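Local coordinates for proto-oncogene tyrosine-protein kinase receptor Ret (Danio rerio, PDB 7AMK), which probably acts as a receptor tyrosine kinase whose calcium-binding, cadherin-like extracellular region assembles with the ligand GDNF and its co-receptor GFR alpha 1, at residues S127-P132 and P162-S167; D204-V209 and L215-R220. The protein carries 4 engineered substitutions. One frame throughout, in Å; residues are numbered along the deposited sequence.

Contact 1: residues S127-P132 and P162-S167; sequences STLCFP and PNYTIS. With NAG (2-acetamido-2-deoxy-beta-D-glucopyranose), chain P.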
ATOM      1  N   SER A 127      17.918 -36.299  46.993  1.00 23.97           N
ATOM      2  CA  SER A 127      17.358 -35.664  45.807  1.00 30.49           C
ATOM      3  C   SER A 127      17.667 -36.465  44.546  1.00 23.66           C
ATOM      4  O   SER A 127      16.791 -36.644  43.694  1.00 22.34           O
ATOM      5  CB  SER A 127      17.870 -34.226  45.686  1.00 26.34           C
ATOM      6  OG  SER A 127      19.273 -34.196  45.618  1.00 32.63           O
ATOM      7  N   THR A 128      18.899 -36.988  44.430  1.00 26.44           N
ATOM      8  CA  THR A 128      19.256 -37.815  43.280  1.00 22.76           C
ATOM      9  C   THR A 128      18.481 -39.125  43.288  1.00 28.44           C
ATOM     10  O   THR A 128      18.045 -39.595  42.234  1.00 26.71           O
ATOM     11  CB  THR A 128      20.764 -38.117  43.271  1.00 31.38           C
ATOM     12  OG1 THR A 128      21.516 -36.912  43.452  1.00 29.15           O
ATOM     13  CG2 THR A 128      21.169 -38.767  41.945  1.00 26.16           C
ATOM     14  N   LEU A 129      18.342 -39.752  44.463  1.00 28.74           N
ATOM     15  CA  LEU A 129      17.573 -40.990  44.552  1.00 21.78           C
ATOM     16  C   LEU A 129      16.148 -40.790  44.055  1.00 23.24           C
ATOM     17  O   LEU A 129      15.581 -41.665  43.384  1.00 22.59           O
ATOM     18  CB  LEU A 129      17.559 -41.494  45.995  1.00 23.41           C
ATOM     19  CG  LEU A 129      16.582 -42.642  46.296  1.00 31.45           C
ATOM     20  CD1 LEU A 129      16.918 -43.930  45.508  1.00 28.56           C
ATOM     21  CD2 LEU A 129      16.527 -42.932  47.789  1.00 27.11           C
ATOM     22  N   CYS A 130      15.567 -39.639  44.374  1.00 23.98           N
ATOM     23  CA  CYS A 130      14.192 -39.279  44.078  1.00 19.23           C
ATOM     24  C   CYS A 130      13.968 -38.871  42.620  1.00 19.67           C
ATOM     25  O   CYS A 130      13.012 -39.330  41.985  1.00 19.47           O
ATOM     26  CB  CYS A 130      13.785 -38.142  45.018  1.00 22.95           C
ATOM     27  SG  CYS A 130      13.283 -38.763  46.646  1.00 21.86           S
ATOM     28  N   PHE A 131      14.817 -37.991  42.085  1.00 21.42           N
ATOM     29  CA  PHE A 131      14.531 -37.336  40.817  1.00 25.51           C
ATOM     30  C   PHE A 131      15.770 -37.279  39.944  1.00 30.11           C
ATOM     31  O   PHE A 131      16.860 -36.963  40.431  1.00 34.55           O
ATOM     32  CB  PHE A 131      14.016 -35.904  41.006  1.00 16.50           C
ATOM     33  CG  PHE A 131      12.724 -35.804  41.753  1.00 16.40           C
ATOM     34  CD1 PHE A 131      11.513 -36.110  41.136  1.00 15.67           C
ATOM     35  CD2 PHE A 131      12.705 -35.346  43.059  1.00 17.20           C
ATOM     36  CE1 PHE A 131      10.321 -35.984  41.831  1.00 15.73           C
ATOM     37  CE2 PHE A 131      11.501 -35.213  43.753  1.00 17.80           C
ATOM     38  CZ  PHE A 131      10.312 -35.545  43.136  1.00 16.51           C
ATOM     39  N   PRO A 132      15.620 -37.536  38.644  1.00 37.66           N
ATOM     40  CA  PRO A 132      16.739 -37.343  37.715  1.00 35.72           C
ATOM     41  C   PRO A 132      17.344 -35.956  37.850  1.00 32.88           C
ATOM     42  O   PRO A 132      16.698 -34.994  38.268  1.00 37.29           O
ATOM     43  CB  PRO A 132      16.100 -37.526  36.341  1.00 32.27           C
ATOM     44  CG  PRO A 132      14.880 -38.375  36.604  1.00 41.38           C
ATOM     45  CD  PRO A 132      14.399 -38.015  37.974  1.00 31.57           C
ATOM     46  N   PRO A 162      18.088 -50.415  48.665  1.00 45.51           N
ATOM     47  CA  PRO A 162      16.926 -51.324  48.693  1.00 42.38           C
ATOM     48  C   PRO A 162      16.113 -51.254  49.972  1.00 44.38           C
ATOM     49  O   PRO A 162      14.940 -51.654  49.962  1.00 39.36           O
ATOM     50  CB  PRO A 162      17.562 -52.714  48.521  1.00 49.52           C
ATOM     51  CG  PRO A 162      18.937 -52.565  49.106  1.00 43.96           C
ATOM     52  CD  PRO A 162      19.364 -51.158  48.693  1.00 51.28           C
ATOM     53  N   ASN A 163      16.692 -50.767  51.066  1.00 42.82           N
ATOM     54  CA  ASN A 163      16.007 -50.717  52.347  1.00 44.26           C
ATOM     55  C   ASN A 163      15.222 -49.430  52.565  1.00 43.42           C
ATOM     56  O   ASN A 163      14.669 -49.239  53.652  1.00 35.85           O
ATOM     57  CB  ASN A 163      17.016 -50.926  53.472  1.00 58.48           C
ATOM     58  CG  ASN A 163      17.487 -52.357  53.545  1.00 59.64           C
ATOM     59  OD1 ASN A 163      16.862 -53.245  52.971  1.00 66.08           O
ATOM     60  ND2 ASN A 163      18.572 -52.602  54.249  1.00 69.36           N
ATOM     61  N   TYR A 164      15.149 -48.557  51.562  1.00 42.00           N
ATOM     62  CA  TYR A 164      14.352 -47.340  51.637  1.00 37.20           C
ATOM     63  C   TYR A 164      12.995 -47.589  50.999  1.00 38.27           C
ATOM     64  O   TYR A 164      12.906 -48.268  49.977  1.00 43.01           O
ATOM     65  CB  TYR A 164      15.049 -46.175  50.922  1.00 32.06           C
ATOM     66  CG  TYR A 164      16.244 -45.616  51.653  1.00 33.15           C
ATOM     67  CD1 TYR A 164      16.557 -46.049  52.934  1.00 32.89           C
ATOM     68  CD2 TYR A 164      17.052 -44.648  51.072  1.00 33.08           C
ATOM     69  CE1 TYR A 164      17.633 -45.540  53.608  1.00 38.26           C
ATOM     70  CE2 TYR A 164      18.148 -44.132  51.751  1.00 31.70           C
ATOM     71  CZ  TYR A 164      18.426 -44.584  53.017  1.00 33.22           C
ATOM     72  OH  TYR A 164      19.500 -44.083  53.710  1.00 36.26           O
ATOM     73  N   THR A 165      11.938 -47.044  51.594  1.00 32.27           N
ATOM     74  CA  THR A 165      10.648 -46.996  50.917  1.00 37.11           C
ATOM     75  C   THR A 165      10.477 -45.624  50.274  1.00 29.14           C
ATOM     76  O   THR A 165      10.845 -44.601  50.856  1.00 28.64           O
ATOM     77  CB  THR A 165       9.495 -47.275  51.873  1.00 30.37           C
ATOM     78  OG1 THR A 165       9.471 -46.263  52.879  1.00 48.48           O
ATOM     79  CG2 THR A 165       9.680 -48.627  52.521  1.00 38.35           C
ATOM     80  N   ILE A 166       9.918 -45.610  49.070  1.00 28.08           N
ATOM     81  CA  ILE A 166       9.824 -44.403  48.257  1.00 26.57           C
ATOM     82  C   ILE A 166       8.420 -44.318  47.693  1.00 27.68           C
ATOM     83  O   ILE A 166       7.976 -45.241  47.005  1.00 36.36           O
ATOM     84  CB  ILE A 166      10.842 -44.398  47.105  1.00 30.54           C
ATOM     85  CG1 ILE A 166      12.260 -44.616  47.609  1.00 28.60           C
ATOM     86  CG2 ILE A 166      10.776 -43.080  46.345  1.00 30.23           C
ATOM     87  CD1 ILE A 166      13.325 -44.430  46.528  1.00 39.46           C
ATOM     88  N   SER A 167       7.724 -43.221  47.963  1.00 23.75           N
ATOM     89  CA  SER A 167       6.445 -42.990  47.309  1.00 26.07           C
ATOM     90  C   SER A 167       6.428 -41.581  46.717  1.00 21.93           C
ATOM     91  O   SER A 167       7.184 -40.708  47.144  1.00 23.38           O
ATOM     92  CB  SER A 167       5.285 -43.238  48.291  1.00 23.49           C
ATOM     93  OG  SER A 167       5.303 -42.358  49.397  1.00 34.33           O
TER
HETATM   94  C1  NAG P 605      18.985 -53.980  54.313  1.00 75.81           C
HETATM   95  C2  NAG P 605      20.506 -54.158  54.249  1.00 74.08           C
HETATM   96  C3  NAG P 605      20.861 -55.643  54.292  1.00 77.55           C
HETATM   97  C4  NAG P 605      20.229 -56.303  55.515  1.00 79.58           C
HETATM   98  C5  NAG P 605      18.724 -56.058  55.522  1.00 76.33           C
HETATM   99  C6  NAG P 605      18.028 -56.623  56.743  1.00 72.11           C
HETATM  100  C7  NAG P 605      21.705 -52.361  53.066  1.00 68.21           C
HETATM  101  C8  NAG P 605      22.180 -51.855  51.736  1.00 57.32           C
HETATM  102  N2  NAG P 605      21.051 -53.530  53.054  1.00 74.86           N
HETATM  103  O3  NAG P 605      22.276 -55.798  54.306  1.00 74.29           O
HETATM  104  O4  NAG P 605      20.457 -57.708  55.504  1.00 93.43           O
HETATM  105  O5  NAG P 605      18.461 -54.648  55.492  1.00 78.12           O
HETATM  106  O6  NAG P 605      18.143 -55.771  57.874  1.00 77.96           O
HETATM  107  O7  NAG P 605      21.909 -51.743  54.103  1.00 66.91           O
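Leu129 of helix 126-130 meets Tyr164, just ahead of strand 165-170, and Ile166 within it, and makes all the close contacts (within 4.5 Å) from the helix side. Its CB is directed at the strand, and CG, set anti to the backbone N (chi1 169°), makes the first touch, 3.7 Å from Ile166 CD1. Both methyls join CG around that atom, Leu129 CD1 and Leu129 CD2 each lying 3.8 Å from Ile166 CD1. Leu129 CD2 in addition reaches the tyrosine ring at its edge, in the ring plane, 3.7 Å from Tyr164 CD2. Ile166 meets the leucine with an extended arm: chi2 of -172° pushes CD1 out to the fork. The polar end of the tyrosine is engaged elsewhere, Tyr164 OH being hydrogen-bonded to Glu212. Just before Tyr164, the exposed Asn163 bears an N-linked glycan, with Asn163 ND2 bonded to NAG C1 at 1.4 Å. His157 and Met158 of helix 155-160 also touch Leu129 and Ile166, respectively. Just beyond, Cys130 O is hydrogen-bonded to Tyr168 OH, but between 127-132 and 162-167 the touching atoms are all carbon, a small interface of 153 Å² resting on shape and dispersion rather than on directional bonds.

Contact 2: residues D204-V209 and L215-R220; sequences DIVCMV and LEEVFR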
ATOM      1  N   ASP A 204       4.189 -29.703  40.875  1.00 17.95           N
ATOM      2  CA  ASP A 204       5.189 -29.969  41.896  1.00 19.89           C
ATOM      3  C   ASP A 204       5.019 -31.415  42.348  1.00 19.00           C
ATOM      4  O   ASP A 204       3.961 -31.786  42.870  1.00 15.68           O
ATOM      5  CB  ASP A 204       5.063 -28.993  43.077  1.00 18.77           C
ATOM      6  CG  ASP A 204       6.426 -28.659  43.717  1.00 19.38           C
ATOM      7  OD1 ASP A 204       7.470 -28.946  43.104  1.00 22.11           O
ATOM      8  OD2 ASP A 204       6.461 -28.114  44.841  1.00 24.80           O
ATOM      9  N   ILE A 205       6.053 -32.238  42.102  1.00 19.67           N
ATOM     10  CA  ILE A 205       6.125 -33.635  42.524  1.00 16.56           C
ATOM     11  C   ILE A 205       6.805 -33.706  43.896  1.00 24.15           C
ATOM     12  O   ILE A 205       7.812 -33.030  44.137  1.00 17.53           O
ATOM     13  CB  ILE A 205       6.903 -34.459  41.475  1.00 17.75           C
ATOM     14  CG1 ILE A 205       6.277 -34.318  40.079  1.00 24.20           C
ATOM     15  CG2 ILE A 205       6.990 -35.939  41.854  1.00 20.32           C
ATOM     16  CD1 ILE A 205       4.770 -34.615  40.022  1.00 19.78           C
ATOM     17  N   VAL A 206       6.248 -34.504  44.810  1.00 23.07           N
ATOM     18  CA  VAL A 206       6.843 -34.762  46.122  1.00 18.44           C
ATOM     19  C   VAL A 206       7.298 -36.210  46.169  1.00 21.66           C
ATOM     20  O   VAL A 206       6.541 -37.124  45.807  1.00 23.56           O
ATOM     21  CB  VAL A 206       5.867 -34.474  47.278  1.00 25.86           C
ATOM     22  CG1 VAL A 206       4.719 -35.452  47.254  1.00 26.42           C
ATOM     23  CG2 VAL A 206       6.587 -34.593  48.613  1.00 23.32           C
ATOM     24  N   CYS A 207       8.531 -36.415  46.630  1.00 19.08           N
ATOM     25  CA  CYS A 207       9.120 -37.729  46.856  1.00 20.57           C
ATOM     26  C   CYS A 207       9.279 -37.933  48.370  1.00 21.88           C
ATOM     27  O   CYS A 207       9.878 -37.094  49.049  1.00 21.90           O
ATOM     28  CB  CYS A 207      10.464 -37.830  46.135  1.00 19.35           C
ATOM     29  SG  CYS A 207      11.340 -39.367  46.325  1.00 20.19           S
ATOM     30  N   MET A 208       8.723 -39.031  48.892  1.00 22.09           N
ATOM     31  CA  MET A 208       8.737 -39.330  50.327  1.00 23.80           C
ATOM     32  C   MET A 208       9.531 -40.605  50.560  1.00 24.71           C
ATOM     33  O   MET A 208       9.210 -41.649  49.998  1.00 24.48           O
ATOM     34  CB  MET A 208       7.318 -39.467  50.878  1.00 24.36           C
ATOM     35  CG  MET A 208       6.520 -38.188  50.703  1.00 32.92           C
ATOM     36  SD  MET A 208       4.738 -38.338  50.902  1.00 55.19           S
ATOM     37  CE  MET A 208       4.612 -37.829  52.630  1.00 35.89           C
ATOM     38  N   VAL A 209      10.568 -40.509  51.372  1.00 25.86           N
ATOM     39  CA  VAL A 209      11.557 -41.559  51.508  1.00 26.73           C
ATOM     40  C   VAL A 209      11.652 -41.908  52.984  1.00 28.86           C
ATOM     41  O   VAL A 209      11.915 -41.033  53.819  1.00 29.70           O
ATOM     42  CB  VAL A 209      12.909 -41.113  50.941  1.00 26.25           C
ATOM     43  CG1 VAL A 209      13.934 -42.265  50.948  1.00 27.13           C
ATOM     44  CG2 VAL A 209      12.707 -40.551  49.538  1.00 24.30           C
ATOM     45  N   LEU A 215      10.989 -40.056  57.910  1.00 39.04           N
ATOM     46  CA  LEU A 215      10.345 -39.936  56.613  1.00 40.18           C
ATOM     47  C   LEU A 215      10.770 -38.595  56.032  1.00 34.61           C
ATOM     48  O   LEU A 215      10.432 -37.545  56.578  1.00 35.61           O
ATOM     49  CB  LEU A 215       8.827 -40.038  56.750  1.00 41.09           C
ATOM     50  CG  LEU A 215       8.017 -40.245  55.460  1.00 40.52           C
ATOM     51  CD1 LEU A 215       8.306 -41.618  54.820  1.00 36.84           C
ATOM     52  CD2 LEU A 215       6.528 -40.046  55.709  1.00 44.55           C
ATOM     53  N   GLU A 216      11.555 -38.627  54.962  1.00 34.59           N
ATOM     54  CA  GLU A 216      12.052 -37.413  54.331  1.00 29.29           C
ATOM     55  C   GLU A 216      11.248 -37.093  53.077  1.00 27.18           C
ATOM     56  O   GLU A 216      10.714 -37.982  52.408  1.00 26.35           O
ATOM     57  CB  GLU A 216      13.523 -37.566  53.945  1.00 34.96           C
ATOM     58  CG  GLU A 216      14.347 -38.406  54.873  1.00 39.74           C
ATOM     59  CD  GLU A 216      15.286 -37.563  55.674  1.00 49.26           C
ATOM     60  OE1 GLU A 216      14.996 -36.351  55.796  1.00 47.16           O
ATOM     61  OE2 GLU A 216      16.309 -38.104  56.164  1.00 60.72           O
ATOM     62  N   GLU A 217      11.215 -35.814  52.722  1.00 26.45           N
ATOM     63  CA  GLU A 217      10.536 -35.419  51.499  1.00 28.68           C
ATOM     64  C   GLU A 217      11.418 -34.497  50.666  1.00 23.79           C
ATOM     65  O   GLU A 217      12.124 -33.644  51.214  1.00 24.68           O
ATOM     66  CB  GLU A 217       9.196 -34.748  51.821  1.00 24.54           C
ATOM     67  CG  GLU A 217       9.362 -33.596  52.741  1.00 34.25           C
ATOM     68  CD  GLU A 217       8.052 -33.061  53.288  1.00 34.03           C
ATOM     69  OE1 GLU A 217       6.971 -33.413  52.768  1.00 43.71           O
ATOM     70  OE2 GLU A 217       8.121 -32.278  54.256  1.00 39.29           O
ATOM     71  N   VAL A 218      11.362 -34.677  49.339  1.00 22.27           N
ATOM     72  CA  VAL A 218      12.036 -33.828  48.361  1.00 23.23           C
ATOM     73  C   VAL A 218      10.997 -33.384  47.334  1.00 20.52           C
ATOM     74  O   VAL A 218      10.226 -34.212  46.837  1.00 19.34           O
ATOM     75  CB  VAL A 218      13.202 -34.553  47.625  1.00 26.26           C
ATOM     76  CG1 VAL A 218      13.857 -33.621  46.634  1.00 20.98           C
ATOM     77  CG2 VAL A 218      14.243 -35.060  48.564  1.00 26.83           C
ATOM     78  N   PHE A 219      11.007 -32.100  46.977  1.00 19.70           N
ATOM     79  CA  PHE A 219      10.073 -31.567  45.989  1.00 18.53           C
ATOM     80  C   PHE A 219      10.788 -31.224  44.687  1.00 21.46           C
ATOM     81  O   PHE A 219      11.948 -30.820  44.689  1.00 25.82           O
ATOM     82  CB  PHE A 219       9.354 -30.332  46.508  1.00 18.87           C
ATOM     83  CG  PHE A 219       8.612 -30.558  47.783  1.00 22.54           C
ATOM     84  CD1 PHE A 219       9.257 -30.441  49.012  1.00 21.26           C
ATOM     85  CD2 PHE A 219       7.258 -30.894  47.759  1.00 21.67           C
ATOM     86  CE1 PHE A 219       8.554 -30.652  50.206  1.00 22.34           C
ATOM     87  CE2 PHE A 219       6.559 -31.100  48.943  1.00 25.18           C
ATOM     88  CZ  PHE A 219       7.206 -30.974  50.162  1.00 23.81           C
ATOM     89  N   ARG A 220      10.073 -31.376  43.574  1.00 20.56           N
ATOM     90  CA  ARG A 220      10.611 -31.131  42.240  1.00 21.34           C
ATOM     91  C   ARG A 220       9.544 -30.446  41.396  1.00 20.36           C
ATOM     92  O   ARG A 220       8.443 -30.977  41.208  1.00 20.99           O
ATOM     93  CB  ARG A 220      11.053 -32.444  41.591  1.00 21.35           C
ATOM     94  CG  ARG A 220      11.594 -32.307  40.174  1.00 39.10           C
ATOM     95  CD  ARG A 220      12.427 -31.043  40.052  1.00 40.86           C
ATOM     96  NE  ARG A 220      13.378 -31.128  38.956  1.00 53.48           N
ATOM     97  CZ  ARG A 220      14.694 -31.094  39.108  1.00 52.73           C
ATOM     98  NH1 ARG A 220      15.244 -30.925  40.298  1.00 49.42           N
ATOM     99  NH2 ARG A 220      15.474 -31.232  38.036  1.00 45.65           N
TER
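Val209 O receives Glu216 N at 2.7 Å, with an N-H...O angle of 168°, and takes a CA-H...O contact from Leu215. The bond is returned by Val209 N to Glu216 O, closing one ring of a ladder repeated at Cys207 with Val218 and at Ile205 with Arg220. Between these hydrogen-bonded pairs lie the non-hydrogen-bonded pairs Val206 with Phe219 and Met208 with Glu217, where the CA atoms approach to 4.5 Å. This is the beta hairpin of strands 200-210 and 215-227, probably the F and G strands of a cadherin-like domain, at the middle of its four-stranded sheet. On one face Val206 and Phe219 lie side by side: Val206 CG2, anti to the backbone N, comes within 3.5 Å of Phe219 CE2, approaching the ring obliquely. On the other face stand Ile205, Cys207 and Val209, the last packing on Leu129 of helix 126-130. Toward the Arg220 end, the Asp204 side chain crosses that of Phe219 at about a right angle, the carboxylate and ring planes 30° apart and Asp204 OD2 4.0 Å from Phe219 CB. Replacing Asp204 by an alanine would probably leave the CB flank of Phe219 without this neighbour. Arg220 NH2 is hydrogen-bonded to Glu133 O.

Overall arrangement
Contact 1 and contact 2 have centres about 9 Å apart and are joined covalently: the disulfide Cys130 SG to Cys207 SG, 2.1 Å long, ties helix 126-130 to the hairpin. Strand 165-170 is the sheet neighbour of strand 200-210, and a probable hydrogen bond links Ser167 O to Met208 N at 2.9 Å. Packing completes the joint, with Cys130 SG 3.4 Å from Val209 CG2 and Phe131 laid on Ile205. The sheet face bearing Ile205, Cys207 and Val209 receives helix 126-130. The NAG on Asn163 comes within about 13 Å of the Val209 side chain, nearest atoms. Strand 215-227 leads on to the calcium ligands Asp228 and Glu229.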